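PDB 6T5Z: chitin-binding type-4 domain-containing protein from Photorhabdus laumondii subsp. laumondii, which is a copper-dependent lytic polysaccharide monooxygenase of family AA10 that probably acts on chitin by oxidative cleavage of its chains. Local coordinates for residues P109-R112 / E113-N116. Numbering follows the deposited sequence.
Sequences PLTR and EQFN
Between R112 and F115 the chain folds into a type I beta turn, closed by F115 N donating to R112 O at 3.2 Å, and the extended residues P109 to T111 lead into it. Just before the turn, T111 OG1 accepts the backbone N-H of Q114 at 3.2 Å, while T111 O takes weak bonds from the amides of Q114 and F115. A chi1 of 64° sets OG1 between the threonine's own N and carbonyl carbon, turned to the Q114 amide. A water bonded to the same OG1 at 2.7 Å donates to E113 OE1 (3.1 Å), linking the two side chains at the surface. Q114 bends at chi2 and runs back past T111, CG lying 3.3 Å from OG1, until NE2 donates to P109 O at 3.1 Å. That N-H points fairly straight (155°) but reaches the carbonyl from above its plane, 56° out of it. The other end of this amide, OE1, accepts from the backbone N of D105. On the buried side, L110 CD2 touches F115 CE2 at 4.1 Å, and the phenyl ring, which also packs on F98 of strand 92-99, presents its CD2 edge to T111 O. The R112 guanidinium forms a salt bridge with D48 and bonds to the carbonyl oxygens of P46, A44 and P42. With both ends of its carboxamide engaged, Q114 is fixed in rotation and ties P109 to D105, so the turn in the loop between strands 92-99 and 121-126 is tied on its polar side by Q114 and packed on its apolar side by F115 against strand 92-99.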
# COMPACT_ATOMS: atom_id res chain seq x y z
N PRO A 109 -2.27 11.03 -11.43
CA PRO A 109 -1.85 10.81 -10.05
C PRO A 109 -2.89 10.05 -9.23
O PRO A 109 -4.10 10.12 -9.48
CB PRO A 109 -1.66 12.23 -9.51
CG PRO A 109 -1.37 13.06 -10.73
CD PRO A 109 -2.22 12.46 -11.81
N LEU A 110 -2.39 9.32 -8.24
CA LEU A 110 -3.26 8.66 -7.27
C LEU A 110 -3.90 9.70 -6.37
O LEU A 110 -3.21 10.54 -5.78
CB LEU A 110 -2.47 7.66 -6.44
CG LEU A 110 -1.86 6.46 -7.17
CD1 LEU A 110 -0.98 5.66 -6.21
CD2 LEU A 110 -2.98 5.58 -7.73
N THR A 111 -5.22 9.64 -6.25
CA THR A 111 -6.01 10.59 -5.48
C THR A 111 -7.14 9.81 -4.83
O THR A 111 -7.35 8.63 -5.11
CB THR A 111 -6.63 11.68 -6.36
OG1 THR A 111 -7.54 11.06 -7.27
CG2 THR A 111 -5.57 12.44 -7.16
N ARG A 112 -7.92 10.50 -4.00
CA ARG A 112 -9.08 9.85 -3.41
C ARG A 112 -10.11 9.50 -4.47
O ARG A 112 -10.76 8.45 -4.39
CB ARG A 112 -9.69 10.74 -2.32
CG ARG A 112 -8.79 10.79 -1.11
CD ARG A 112 -8.92 12.07 -0.30
NE ARG A 112 -8.14 11.94 0.93
CZ ARG A 112 -6.82 12.03 1.00
NH1 ARG A 112 -6.11 12.26 -0.10
NH2 ARG A 112 -6.19 11.88 2.17
N GLU A 113 -10.23 10.33 -5.51
CA GLU A 113 -11.15 10.03 -6.59
C GLU A 113 -10.71 8.78 -7.36
O GLU A 113 -11.56 8.07 -7.92
CB GLU A 113 -11.26 11.24 -7.52
CG GLU A 113 -12.38 11.17 -8.54
CD GLU A 113 -11.95 10.52 -9.84
OE1 GLU A 113 -10.73 10.45 -10.11
OE2 GLU A 113 -12.85 10.08 -10.59
N GLN A 114 -9.40 8.48 -7.38
CA GLN A 114 -8.91 7.30 -8.08
C GLN A 114 -9.15 6.01 -7.31
O GLN A 114 -9.11 4.93 -7.91
CB GLN A 114 -7.42 7.46 -8.37
CG GLN A 114 -7.10 8.55 -9.41
CD GLN A 114 -6.83 7.98 -10.79
OE1 GLN A 114 -7.73 7.44 -11.45
NE2 GLN A 114 -5.58 8.12 -11.25
N PHE A 115 -9.40 6.10 -6.00
CA PHE A 115 -9.57 4.95 -5.12
C PHE A 115 -11.04 4.78 -4.75
O PHE A 115 -11.79 5.76 -4.67
CB PHE A 115 -8.76 5.13 -3.83
CG PHE A 115 -7.32 4.72 -3.95
CD1 PHE A 115 -6.98 3.39 -3.94
CD2 PHE A 115 -6.32 5.68 -4.03
CE1 PHE A 115 -5.64 3.00 -4.04
CE2 PHE A 115 -4.98 5.30 -4.13
CZ PHE A 115 -4.65 3.95 -4.13
N ASN A 116 -11.45 3.54 -4.54
CA ASN A 116 -12.71 3.30 -3.86
C ASN A 116 -12.67 4.00 -2.50
O ASN A 116 -11.62 4.12 -1.87
CB ASN A 116 -12.97 1.80 -3.70
CG ASN A 116 -13.36 1.13 -5.01
OD1 ASN A 116 -14.05 1.73 -5.84
ND2 ASN A 116 -12.92 -0.10 -5.20
O HOH W 1 -8.17 12.18 -9.64
O HOH W 2 -10.87 7.28 -1.82